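Local coordinates for receptor-like protein kinase ANXUR1 (PDB 6FIG) that probably senses extracellular signals at the plant cell surface through a tandem malectin-like ectodomain and relays them through a kinase domain during reproduction, at residues Thr269-Ile274 / Glu344-Met349; Phe278-Arg283 / Leu367-Met372; Ile301-Arg306 / Tyr332-Asp337. One frame throughout, in Å; residues are numbered along the deposited sequence. Where two conformers were deposited one is given.

Interaction 1 of 3, residues Thr269-Ile274 / Glu344-Met349; sequences TWMFQI and EITLQM. With NAG (2-acetamido-2-deoxy-beta-D-glucopyranose), chain D.
With CG anti to its carbonyl carbon (chi1 -64°), the indole of W270 lies alongside L347, whose CG is instead anti to the backbone N, and W270 CE3 meets L347 CD2 at 3.8 Å. The carbonyl O of L347 also sits in the plane of the indole at its edge. M349 reaches the same ring from the rim: its SD lies 5.4 Å from the centroid of the six-membered ring of W270, 82° off the normal, an edge-on Met-aromatic contact. Outside the pair, W270 NE1 is hydrogen-bonded to D214.

On the face carrying T269, M271 and Q273 the contacts turn mostly polar, apart from M271 CG against the CG2 methyl of T346. Q273 NE2 donates a hydrogen bond of 3.0 Å to E344 OE2; the carboxylate oxygen is met on its anti side, while the two flat groups stand 79° apart. M271 SD comes to 3.3 Å from E344 OE1. Farther along, Q348 NE2 makes a weak hydrogen bond of 3.3 Å to T269 OG1, while its OE1 lies 2.6 Å from O6 of the chain D N-acetylglucosamine.

Four backbone bonds, including W270 N to L347 O at 2.9 Å, tie the strands in antiparallel register. The result is two neighbouring strands of a malectin-like beta-sandwich, with the aromatic and aliphatic face turned inward and a glycan touched on the other.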
loop_
_atom_site.group_PDB
_atom_site.type_symbol
_atom_site.label_atom_id
_atom_site.label_comp_id
_atom_site.label_asym_id
_atom_site.label_seq_id
_atom_site.Cartn_x
_atom_site.Cartn_y
_atom_site.Cartn_z
ATOM N N THR A 269 -30.005 18.147 -8.410
ATOM C CA THR A 269 -29.308 18.385 -9.670
ATOM C C THR A 269 -27.828 18.690 -9.439
ATOM O O THR A 269 -27.501 19.604 -8.683
ATOM C CB THR A 269 -29.943 19.567 -10.414
ATOM O OG1 THR A 269 -31.332 19.290 -10.670
ATOM C CG2 THR A 269 -29.235 19.864 -11.756
ATOM N N TRP A 270 -26.977 17.918 -10.106
ATOM C CA TRP A 270 -25.525 18.175 -10.156
ATOM C C TRP A 270 -25.160 18.618 -11.571
ATOM O O TRP A 270 -25.732 18.125 -12.544
ATOM C CB TRP A 270 -24.724 16.926 -9.818
ATOM C CG TRP A 270 -24.859 16.361 -8.437
ATOM C CD1 TRP A 270 -24.019 16.566 -7.381
ATOM C CD2 TRP A 270 -25.890 15.474 -7.959
ATOM N NE1 TRP A 270 -24.449 15.854 -6.278
ATOM C CE2 TRP A 270 -25.593 15.177 -6.605
ATOM C CE3 TRP A 270 -27.025 14.898 -8.544
ATOM C CZ2 TRP A 270 -26.378 14.331 -5.839
ATOM C CZ3 TRP A 270 -27.790 14.046 -7.785
ATOM C CH2 TRP A 270 -27.475 13.777 -6.443
ATOM N N MET A 271 -24.205 19.536 -11.691
ATOM C CA MET A 271 -23.725 19.974 -12.999
ATOM C C MET A 271 -22.196 19.986 -13.028
ATOM O O MET A 271 -21.559 20.405 -12.064
ATOM C CB MET A 271 -24.257 21.360 -13.335
ATOM C CG MET A 271 -24.094 21.744 -14.806
ATOM S SD MET A 271 -24.802 23.353 -15.239
ATOM C CE MET A 271 -26.416 23.209 -14.467
ATOM N N PHE A 272 -21.656 19.564 -14.174
ATOM C CA PHE A 272 -20.218 19.388 -14.377
ATOM C C PHE A 272 -19.785 19.996 -15.701
ATOM O O PHE A 272 -20.459 19.799 -16.719
ATOM C CB PHE A 272 -19.895 17.907 -14.392
ATOM C CG PHE A 272 -20.281 17.223 -13.136
ATOM C CD1 PHE A 272 -19.456 17.290 -12.025
ATOM C CD2 PHE A 272 -21.521 16.586 -13.035
ATOM C CE1 PHE A 272 -19.824 16.689 -10.837
ATOM C CE2 PHE A 272 -21.905 15.991 -11.845
ATOM C CZ PHE A 272 -21.052 16.046 -10.743
ATOM N N GLN A 273 -18.671 20.737 -15.666
ATOM C CA GLN A 273 -18.041 21.260 -16.860
ATOM C C GLN A 273 -17.111 20.195 -17.438
ATOM O O GLN A 273 -16.232 19.701 -16.746
ATOM C CB GLN A 273 -17.252 22.530 -16.521
ATOM C CG GLN A 273 -18.118 23.653 -15.968
ATOM C CD GLN A 273 -19.159 24.154 -16.957
ATOM O OE1 GLN A 273 -18.901 24.240 -18.163
ATOM N NE2 GLN A 273 -20.336 24.511 -16.448
ATOM N N ILE A 274 -17.338 19.834 -18.695
ATOM C CA ILE A 274 -16.535 18.807 -19.381
ATOM C C ILE A 274 -16.131 19.287 -20.794
ATOM O O ILE A 274 -16.321 20.453 -21.133
ATOM C CB ILE A 274 -17.267 17.444 -19.377
ATOM C CG1 ILE A 274 -18.724 17.556 -19.851
ATOM C CG2 ILE A 274 -17.243 16.817 -17.972
ATOM C CD1 ILE A 274 -18.936 17.998 -21.276
ATOM N N GLU A 344 -21.484 20.797 -20.719
ATOM C CA GLU A 344 -21.937 20.375 -19.384
ATOM C C GLU A 344 -22.564 18.990 -19.394
ATOM O O GLU A 344 -23.159 18.565 -20.387
ATOM C CB GLU A 344 -22.945 21.374 -18.801
ATOM C CG GLU A 344 -22.323 22.698 -18.359
ATOM C CD GLU A 344 -23.321 23.852 -18.239
ATOM O OE1 GLU A 344 -24.522 23.675 -18.545
ATOM O OE2 GLU A 344 -22.901 24.968 -17.850
ATOM N N ILE A 345 -22.402 18.296 -18.277
ATOM C CA ILE A 345 -23.182 17.118 -17.947
ATOM C C ILE A 345 -24.015 17.501 -16.726
ATOM O O ILE A 345 -23.492 18.069 -15.761
ATOM C CB ILE A 345 -22.301 15.901 -17.651
ATOM C CG1 ILE A 345 -21.741 15.346 -18.972
ATOM C CG2 ILE A 345 -23.076 14.803 -16.898
ATOM C CD1 ILE A 345 -20.634 14.348 -18.775
ATOM N N THR A 346 -25.320 17.224 -16.800
ATOM C CA THR A 346 -26.201 17.391 -15.650
ATOM C C THR A 346 -26.696 16.029 -15.214
ATOM O O THR A 346 -27.010 15.167 -16.043
ATOM C CB THR A 346 -27.414 18.289 -15.944
ATOM O OG1 THR A 346 -28.181 17.755 -17.033
ATOM C CG2 THR A 346 -26.962 19.704 -16.259
ATOM N N LEU A 347 -26.739 15.813 -13.905
ATOM C CA LEU A 347 -27.307 14.585 -13.355
ATOM C C LEU A 347 -28.473 15.026 -12.491
ATOM O O LEU A 347 -28.298 15.927 -11.672
ATOM C CB LEU A 347 -26.282 13.846 -12.530
ATOM C CG LEU A 347 -26.794 12.641 -11.757
ATOM C CD1 LEU A 347 -27.258 11.543 -12.690
ATOM C CD2 LEU A 347 -25.712 12.116 -10.832
ATOM N N GLN A 348 -29.655 14.431 -12.686
ATOM C CA GLN A 348 -30.836 14.847 -11.904
ATOM C C GLN A 348 -31.553 13.638 -11.376
ATOM O O GLN A 348 -31.605 12.629 -12.049
ATOM C CB GLN A 348 -31.788 15.672 -12.745
ATOM C CG GLN A 348 -31.184 16.981 -13.206
ATOM C CD GLN A 348 -32.092 17.714 -14.136
ATOM O OE1 GLN A 348 -32.353 17.251 -15.252
ATOM N NE2 GLN A 348 -32.622 18.852 -13.682
ATOM N N MET A 349 -32.059 13.734 -10.152
ATOM C CA MET A 349 -32.947 12.701 -9.631
ATOM C C MET A 349 -34.137 13.295 -8.890
ATOM O O MET A 349 -34.063 14.374 -8.315
ATOM C CB MET A 349 -32.205 11.650 -8.796
ATOM C CG MET A 349 -31.370 12.147 -7.645
ATOM S SD MET A 349 -30.473 10.771 -6.865
ATOM C CE MET A 349 -29.545 10.071 -8.174
HETATM C C1 NAG D . -36.504 16.868 -13.364
HETATM C C2 NAG D . -37.848 17.501 -13.660
HETATM C C3 NAG D . -38.403 17.016 -14.995
HETATM C C4 NAG D . -37.361 17.065 -16.100
HETATM C C5 NAG D . -36.117 16.312 -15.650
HETATM C C6 NAG D . -35.003 16.201 -16.686
HETATM C C7 NAG D . -39.181 17.972 -11.643
HETATM C C8 NAG D . -40.065 17.350 -10.591
HETATM N N2 NAG D . -38.723 17.114 -12.559
HETATM O O3 NAG D . -39.513 17.837 -15.357
HETATM O O4 NAG D . -37.877 16.421 -17.268
HETATM O O5 NAG D . -35.642 16.995 -14.497
HETATM O O6 NAG D . -34.388 17.472 -16.917
HETATM O O7 NAG D . -38.918 19.172 -11.646
#

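Interaction 2 of 3, residues Phe278-Arg283 / Leu367-Met372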
loop_
_atom_site.group_PDB
_atom_site.type_symbol
_atom_site.label_atom_id
_atom_site.label_comp_id
_atom_site.label_asym_id
_atom_site.label_seq_id
_atom_site.Cartn_x
_atom_site.Cartn_y
_atom_site.Cartn_z
ATOM N N PHE A 278 -16.855 13.950 -26.756
ATOM C CA PHE A 278 -16.486 12.676 -26.147
ATOM C C PHE A 278 -17.737 12.025 -25.561
ATOM O O PHE A 278 -18.709 12.716 -25.182
ATOM C CB PHE A 278 -15.482 12.850 -25.009
ATOM C CG PHE A 278 -14.157 13.409 -25.426
ATOM C CD1 PHE A 278 -13.173 12.565 -25.936
ATOM C CD2 PHE A 278 -13.887 14.769 -25.309
ATOM C CE1 PHE A 278 -11.936 13.069 -26.309
ATOM C CE2 PHE A 278 -12.650 15.279 -25.694
ATOM C CZ PHE A 278 -11.668 14.421 -26.179
ATOM N N THR A 279 -17.697 10.701 -25.485
ATOM C CA THR A 279 -18.615 9.938 -24.669
ATOM C C THR A 279 -18.071 9.860 -23.255
ATOM O O THR A 279 -16.876 9.582 -23.041
ATOM C CB THR A 279 -18.802 8.523 -25.237
ATOM O OG1 THR A 279 -19.345 8.601 -26.555
ATOM C CG2 THR A 279 -19.732 7.695 -24.363
ATOM N N TYR A 280 -18.929 10.137 -22.291
ATOM C CA TYR A 280 -18.622 10.052 -20.869
ATOM C C TYR A 280 -19.392 8.913 -20.202
ATOM O O TYR A 280 -20.524 8.595 -20.592
ATOM C CB TYR A 280 -18.967 11.357 -20.144
ATOM C CG TYR A 280 -18.090 12.487 -20.607
ATOM C CD1 TYR A 280 -16.935 12.809 -19.900
ATOM C CD2 TYR A 280 -18.389 13.194 -21.752
ATOM C CE1 TYR A 280 -16.097 13.823 -20.332
ATOM C CE2 TYR A 280 -17.541 14.209 -22.206
ATOM C CZ TYR A 280 -16.384 14.503 -21.489
ATOM O OH TYR A 280 -15.524 15.505 -21.906
ATOM N N ILE A 281 -18.765 8.311 -19.201
ATOM C CA ILE A 281 -19.409 7.314 -18.360
ATOM C C ILE A 281 -19.638 7.973 -17.022
ATOM O O ILE A 281 -18.711 8.511 -16.419
ATOM C CB ILE A 281 -18.554 6.043 -18.210
ATOM C CG1 ILE A 281 -18.483 5.329 -19.547
ATOM C CG2 ILE A 281 -19.150 5.098 -17.147
ATOM C CD1 ILE A 281 -17.474 4.212 -19.571
ATOM N N LEU A 282 -20.880 7.918 -16.533
ATOM C CA LEU A 282 -21.190 8.298 -15.165
ATOM C C LEU A 282 -21.403 7.014 -14.393
ATOM O O LEU A 282 -22.251 6.192 -14.754
ATOM C CB LEU A 282 -22.456 9.147 -15.068
ATOM C CG LEU A 282 -22.366 10.585 -15.552
ATOM C CD1 LEU A 282 -22.298 10.648 -17.076
ATOM C CD2 LEU A 282 -23.561 11.363 -15.030
ATOM N N ARG A 283 -20.605 6.850 -13.354
ATOM C CA ARG A 283 -20.703 5.737 -12.424
ATOM C C ARG A 283 -21.376 6.223 -11.158
ATOM O O ARG A 283 -20.817 7.031 -10.431
ATOM C CB ARG A 283 -19.310 5.187 -12.091
ATOM C CG ARG A 283 -19.400 4.028 -11.122
ATOM C CD ARG A 283 -18.106 3.254 -11.047
ATOM N NE ARG A 283 -17.996 2.453 -12.239
ATOM C CZ ARG A 283 -17.031 1.587 -12.490
ATOM N NH1 ARG A 283 -16.029 1.407 -11.612
ATOM N NH2 ARG A 283 -17.093 0.869 -13.599
ATOM N N LEU A 367 -20.161 9.323 -6.894
ATOM C CA LEU A 367 -20.257 9.603 -8.316
ATOM C C LEU A 367 -18.890 9.747 -8.937
ATOM O O LEU A 367 -18.099 10.540 -8.461
ATOM C CB LEU A 367 -21.043 10.891 -8.562
ATOM C CG LEU A 367 -21.266 11.334 -10.010
ATOM C CD1 LEU A 367 -22.016 10.303 -10.861
ATOM C CD2 LEU A 367 -22.002 12.656 -10.005
ATOM N N GLU A 368 -18.666 9.036 -10.030
ATOM C CA GLU A 368 -17.460 9.242 -10.833
ATOM C C GLU A 368 -17.872 9.525 -12.253
ATOM O O GLU A 368 -18.846 8.955 -12.759
ATOM C CB GLU A 368 -16.578 8.024 -10.781
ATOM C CG GLU A 368 -16.055 7.724 -9.393
ATOM C CD GLU A 368 -15.362 6.394 -9.341
ATOM O OE1 GLU A 368 -16.046 5.352 -9.323
ATOM O OE2 GLU A 368 -14.089 6.345 -9.399
ATOM N N ILE A 369 -17.124 10.407 -12.911
ATOM C CA ILE A 369 -17.356 10.739 -14.308
ATOM C C ILE A 369 -16.054 10.494 -15.059
ATOM O O ILE A 369 -15.026 11.055 -14.673
ATOM C CB ILE A 369 -17.833 12.176 -14.490
ATOM C CG1 ILE A 369 -19.141 12.374 -13.694
ATOM C CG2 ILE A 369 -18.007 12.478 -15.973
ATOM C CD1 ILE A 369 -19.717 13.747 -13.757
ATOM N N PHE A 370 -16.116 9.646 -16.082
ATOM C CA PHE A 370 -14.946 9.322 -16.926
ATOM C C PHE A 370 -15.171 9.719 -18.380
ATOM O O PHE A 370 -16.245 9.503 -18.931
ATOM C CB PHE A 370 -14.704 7.827 -16.898
ATOM C CG PHE A 370 -14.477 7.287 -15.526
ATOM C CD1 PHE A 370 -13.232 7.406 -14.907
ATOM C CD2 PHE A 370 -15.503 6.660 -14.843
ATOM C CE1 PHE A 370 -13.045 6.919 -13.620
ATOM C CE2 PHE A 370 -15.301 6.175 -13.563
ATOM C CZ PHE A 370 -14.084 6.310 -12.962
ATOM N N LYS A 371 -14.152 10.310 -18.994
ATOM C CA LYS A 371 -14.126 10.531 -20.445
ATOM C C LYS A 371 -13.570 9.319 -21.145
ATOM O O LYS A 371 -12.501 8.864 -20.773
ATOM C CB LYS A 371 -13.222 11.716 -20.747
ATOM C CG LYS A 371 -13.139 12.127 -22.196
ATOM C CD LYS A 371 -11.965 13.074 -22.417
ATOM C CE LYS A 371 -12.214 14.445 -21.830
ATOM N NZ LYS A 371 -10.973 15.243 -21.892
ATOM N N MET A 372 -14.242 8.826 -22.167
ATOM C CA MET A 372 -13.716 7.746 -22.989
ATOM C C MET A 372 -12.892 8.326 -24.128
ATOM O O MET A 372 -13.231 9.382 -24.676
ATOM C CB MET A 372 -14.857 6.930 -23.591
ATOM C CG MET A 372 -15.767 6.315 -22.560
ATOM S SD MET A 372 -16.970 5.204 -23.302
ATOM C CE MET A 372 -15.918 3.853 -23.826
HETATM O O HOH W 1 -15.260 9.449 -26.493
HETATM O O HOH W 2 -15.091 2.813 -9.309
#
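K371 lays its aliphatic chain over the ring of F278, a closely packed part of the contact. CD stands almost directly above the ring centre, 3.6 Å from the F278 centroid and 7° off the normal, a CH-pi contact. The chain leaves with CG anti to the backbone N (chi1 -177°) and bends at chi3, which carries NZ to 4.6 Å from the same centroid as an off-centre cation-pi partner. Its charge is also met by D275 in a salt bridge and by Q186. Y280 runs alongside the lysine, and its OH comes within 3.5 Å of K371 CE while bonding to the carbonyl of D275. On this face L282 and I369 continue the apolar row, side by side.

The face of I281, F370, R283 and E368, though buried, is joined more loosely at its ends, where ordered waters stand between the strands. M372 crosses I281 obliquely, its SD 3.9 Å from I281 CD1. At the far end R283 and E368 point the same way, but their charges do not meet directly: R283 NE is 4.6 Å from E368 OE1, and the guanidinium and carboxylate planes are 64° apart. A water bridges them, accepting from R283 NH1 at its in-plane edge and donating to E368 OE1. Stronger partners lie outside, D331 for the arginine, H285 and R190 for the glutamate. A second water links T279 N to M372 O, beside the direct bond from M372 N to T279 O (2.9 Å).

Both strands are interior. Strand 278-287 also pairs with strand 327-336 and strand 363-372 with strand 185-192, while strand 344-351 packs I345 and L347 against the face of Y280, L282 and L367.

Interaction 3 of 3, residues Ile301-Arg306 / Tyr332-Asp337. With FUC (alpha-L-fucopyranose), chain E; NAG (2-acetamido-2-deoxy-beta-D-glucopyranose), chain D; NAG (2-acetamido-2-deoxy-beta-D-glucopyranose), chain B.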
loop_
_atom_site.group_PDB
_atom_site.type_symbol
_atom_site.label_atom_id
_atom_site.label_comp_id
_atom_site.label_asym_id
_atom_site.label_seq_id
_atom_site.Cartn_x
_atom_site.Cartn_y
_atom_site.Cartn_z
ATOM N N ILE A 301 -33.922 8.950 -12.659
ATOM C CA ILE A 301 -32.570 9.497 -12.844
ATOM C C ILE A 301 -32.470 9.969 -14.278
ATOM O O ILE A 301 -32.781 9.202 -15.205
ATOM C CB ILE A 301 -31.481 8.448 -12.593
ATOM C CG1 ILE A 301 -31.600 7.831 -11.190
ATOM C CG2 ILE A 301 -30.090 9.057 -12.788
ATOM C CD1 ILE A 301 -30.560 6.766 -10.901
ATOM N N TYR A 302 -32.042 11.221 -14.455
ATOM C CA TYR A 302 -31.885 11.827 -15.777
ATOM C C TYR A 302 -30.455 12.320 -15.945
ATOM O O TYR A 302 -29.834 12.789 -14.991
ATOM C CB TYR A 302 -32.856 12.988 -15.951
ATOM C CG TYR A 302 -34.274 12.646 -15.586
ATOM C CD1 TYR A 302 -35.078 11.925 -16.455
ATOM C CD2 TYR A 302 -34.821 13.071 -14.374
ATOM C CE1 TYR A 302 -36.395 11.630 -16.126
ATOM C CE2 TYR A 302 -36.131 12.781 -14.036
ATOM C CZ TYR A 302 -36.910 12.062 -14.907
ATOM O OH TYR A 302 -38.228 11.797 -14.527
ATOM N N ILE A 303 -29.928 12.170 -17.162
ATOM C CA ILE A 303 -28.573 12.620 -17.486
ATOM C C ILE A 303 -28.706 13.465 -18.752
ATOM O O ILE A 303 -29.200 12.976 -19.766
ATOM C CB ILE A 303 -27.592 11.434 -17.693
ATOM C CG1 ILE A 303 -27.376 10.695 -16.370
ATOM C CG2 ILE A 303 -26.248 11.937 -18.227
ATOM C CD1 ILE A 303 -26.620 9.379 -16.442
ATOM N N ASN A 304 -28.307 14.733 -18.685
ATOM C CA ASN A 304 -28.446 15.679 -19.802
ATOM C C ASN A 304 -29.857 15.690 -20.347
ATOM O O ASN A 304 -30.076 15.592 -21.558
ATOM C CB ASN A 304 -27.404 15.407 -20.910
ATOM C CG ASN A 304 -26.050 15.945 -20.550
ATOM O OD1 ASN A 304 -25.778 16.146 -19.386
ATOM N ND2 ASN A 304 -25.175 16.135 -21.539
ATOM N N ASN A 305 -30.807 15.772 -19.410
ATOM C CA ASN A 305 -32.248 15.822 -19.689
ATOM C C ASN A 305 -32.828 14.566 -20.339
ATOM O O ASN A 305 -34.001 14.570 -20.726
ATOM C CB ASN A 305 -32.608 17.075 -20.507
ATOM C CG ASN A 305 -32.154 18.355 -19.837
ATOM O OD1 ASN A 305 -32.149 18.459 -18.600
ATOM N ND2 ASN A 305 -31.766 19.344 -20.647
ATOM N N ARG A 306 -32.047 13.490 -20.413
ATOM C CA ARG A 306 -32.489 12.243 -21.000
ATOM C C ARG A 306 -32.616 11.185 -19.905
ATOM O O ARG A 306 -32.031 11.308 -18.829
ATOM C CB ARG A 306 -31.506 11.804 -22.056
ATOM C CG ARG A 306 -31.444 12.790 -23.215
ATOM C CD ARG A 306 -30.203 12.553 -24.024
ATOM N NE ARG A 306 -30.327 11.341 -24.820
ATOM C CZ ARG A 306 -29.417 10.901 -25.683
ATOM N NH1 ARG A 306 -28.271 11.562 -25.865
ATOM N NH2 ARG A 306 -29.662 9.786 -26.373
ATOM N N TYR A 332 -23.593 4.583 -16.687
ATOM C CA TYR A 332 -24.376 5.133 -17.804
ATOM C C TYR A 332 -23.444 5.907 -18.720
ATOM O O TYR A 332 -22.515 6.547 -18.237
ATOM C CB TYR A 332 -25.429 6.099 -17.264
ATOM C CG TYR A 332 -26.379 5.481 -16.267
ATOM C CD1 TYR A 332 -27.504 4.796 -16.696
ATOM C CD2 TYR A 332 -26.137 5.574 -14.904
ATOM C CE1 TYR A 332 -28.383 4.219 -15.778
ATOM C CE2 TYR A 332 -27.012 5.011 -13.984
ATOM C CZ TYR A 332 -28.124 4.347 -14.429
ATOM O OH TYR A 332 -28.950 3.797 -13.484
ATOM N N ALA A 333 -23.700 5.854 -20.012
ATOM C CA ALA A 333 -22.876 6.546 -21.004
ATOM C C ALA A 333 -23.683 7.588 -21.763
ATOM O O ALA A 333 -24.858 7.368 -22.100
ATOM C CB ALA A 333 -22.254 5.553 -21.973
ATOM N N ILE A 334 -23.046 8.722 -22.048
ATOM C CA ILE A 334 -23.662 9.818 -22.792
ATOM C C ILE A 334 -22.617 10.478 -23.690
ATOM O O ILE A 334 -21.548 10.853 -23.187
ATOM C CB ILE A 334 -24.298 10.883 -21.834
ATOM C CG1 ILE A 334 -25.012 11.997 -22.616
ATOM C CG2 ILE A 334 -23.339 11.466 -20.817
ATOM C CD1 ILE A 334 -26.503 11.929 -22.538
ATOM N N TYR A 335 -22.956 10.645 -24.969
ATOM C CA TYR A 335 -22.153 11.446 -25.879
ATOM C C TYR A 335 -22.540 12.900 -25.711
ATOM O O TYR A 335 -23.733 13.237 -25.774
ATOM C CB TYR A 335 -22.332 11.021 -27.335
ATOM C CG TYR A 335 -21.449 11.813 -28.283
ATOM C CD1 TYR A 335 -20.059 11.698 -28.231
ATOM C CD2 TYR A 335 -21.991 12.688 -29.217
ATOM C CE1 TYR A 335 -19.257 12.431 -29.072
ATOM C CE2 TYR A 335 -21.185 13.418 -30.072
ATOM C CZ TYR A 335 -19.809 13.279 -29.994
ATOM O OH TYR A 335 -18.993 13.995 -30.837
ATOM N N VAL A 336 -21.563 13.760 -25.480
ATOM C CA VAL A 336 -21.791 15.192 -25.402
ATOM C C VAL A 336 -21.391 15.826 -26.709
ATOM O O VAL A 336 -20.211 15.908 -27.021
ATOM C CB VAL A 336 -21.039 15.826 -24.230
ATOM C CG1 VAL A 336 -21.232 17.351 -24.236
ATOM C CG2 VAL A 336 -21.503 15.184 -22.943
ATOM N N ASP A 337 -22.404 16.311 -27.430
ATOM C CA ASP A 337 -22.297 16.724 -28.831
ATOM C C ASP A 337 -21.823 18.159 -28.904
ATOM O O ASP A 337 -22.030 18.951 -27.974
ATOM C CB ASP A 337 -23.671 16.608 -29.523
ATOM C CG ASP A 337 -23.585 16.720 -31.039
ATOM O OD1 ASP A 337 -23.821 17.824 -31.586
ATOM O OD2 ASP A 337 -23.291 15.710 -31.698
HETATM C C1 FUC E . -20.659 17.002 -35.740
HETATM C C2 FUC E . -21.964 16.569 -35.073
HETATM C C3 FUC E . -22.832 17.784 -34.761
HETATM C C4 FUC E . -23.076 18.619 -36.012
HETATM C C5 FUC E . -21.730 18.970 -36.638
HETATM C C6 FUC E . -21.844 19.748 -37.939
HETATM O O2 FUC E . -21.636 15.863 -33.891
HETATM O O3 FUC E . -24.058 17.348 -34.147
HETATM O O4 FUC E . -23.852 17.911 -36.984
HETATM O O5 FUC E . -21.019 17.754 -36.891
HETATM C C1 NAG D . -36.504 16.868 -13.364
HETATM C C2 NAG D . -37.848 17.501 -13.660
HETATM C C3 NAG D . -38.403 17.016 -14.995
HETATM C C4 NAG D . -37.361 17.065 -16.100
HETATM C C5 NAG D . -36.117 16.312 -15.650
HETATM C C6 NAG D . -35.003 16.201 -16.686
HETATM C C7 NAG D . -39.181 17.972 -11.643
HETATM C C8 NAG D . -40.065 17.350 -10.591
HETATM N N2 NAG D . -38.723 17.114 -12.559
HETATM O O3 NAG D . -39.513 17.837 -15.357
HETATM O O4 NAG D . -37.877 16.421 -17.268
HETATM O O5 NAG D . -35.642 16.995 -14.497
HETATM O O6 NAG D . -34.388 17.472 -16.917
HETATM O O7 NAG D . -38.918 19.172 -11.646
HETATM C C1 NAG B . -37.700 17.268 -18.406
HETATM C C2 NAG B . -37.924 16.493 -19.691
HETATM C C3 NAG B . -37.592 17.423 -20.851
HETATM C C4 NAG B . -38.411 18.718 -20.780
HETATM C C5 NAG B . -38.388 19.347 -19.377
HETATM C C6 NAG B . -39.455 20.427 -19.222
HETATM C C7 NAG B . -37.556 14.065 -19.442
HETATM C C8 NAG B . -36.560 12.951 -19.593
HETATM N N2 NAG B . -37.110 15.285 -19.764
HETATM O O3 NAG B . -37.850 16.740 -22.082
HETATM O O4 NAG B . -37.895 19.649 -21.749
HETATM O O5 NAG B . -38.609 18.362 -18.354
HETATM O O6 NAG B . -40.678 19.852 -18.739
HETATM O O7 NAG B . -38.690 13.845 -19.044
HETATM O O HOH W 3 -25.507 15.146 -24.272
HETATM O O HOH W 4 -25.928 12.234 -27.071
#
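I303 and I334 form the apolar centre of this contact, their side chains running antiparallel alongside each other with the two CG2 methyls 3.9 Å apart. With CG1 anti to the carbonyl carbon (chi1 -67°), I303 sends CD1 at about a right angle onto Y332, 3.6 Å from its CB. The CD1 of I334 is shared between N304 CB and R306, whose NH1 comes to 3.8 Å of that methyl, while V336 CG2 approaches N304 ND2.

Polar links between the segments run through water. One water accepts from N304 ND2 and donates to Y335 O; another donates to the same carbonyl and accepts a weak bond from R306 NH1, at the edge of the guanidinium. N304 OD1 accepts from the backbone N of T346.

Within segment 301-306, a type I' turn from I303 to R306 is closed by I303 N to R306 O (2.8 Å) and R306 N to I303 O, a tight beta hairpin.

Sugars are met on the outer sides. The chain D N-acetylglucosamine covers one face of the Y302 ring toward its rim, its C5 3.7 Å from Y302 CD2. N305 O receives a weak bond from N2 of the chain B sugar. D337 grips the fucose with both oxygens, OD1 to O3 at 2.6 Å and OD2 to O2 at 2.8 Å.

The chemistry thus divides: aliphatic groups hold the two layers of strands together, waters bridge them at the hairpin end, and the glycans are bound by an aromatic face, a backbone carbonyl and a carboxylate that accepts from two hydroxyls.

How the interactions relate
The contacts lie in two layers of strands packed on each other: 268-273, 344-351 and 299-303 in one, 278-287, 327-336 and 363-372 in the other. Interactions 1 and 2 have centres about 11 Å apart and mesh through apolar side chains, F272 CD2 lying 3.4 Å from I369 CD1 and I345 CD1 3.6 Å from Y280 CG. Interaction 3 spans both layers: Q348 O is 2.8 Å from Y302 N, a probable backbone bond to interaction 1, and L282 N is 2.7 Å from Y332 O, another to interaction 2. Interactions 1 and 3 share the chain D N-acetylglucosamine, whose O6 lies near both Q348 and N305, whereas the fucose is held by interaction 3 at D337.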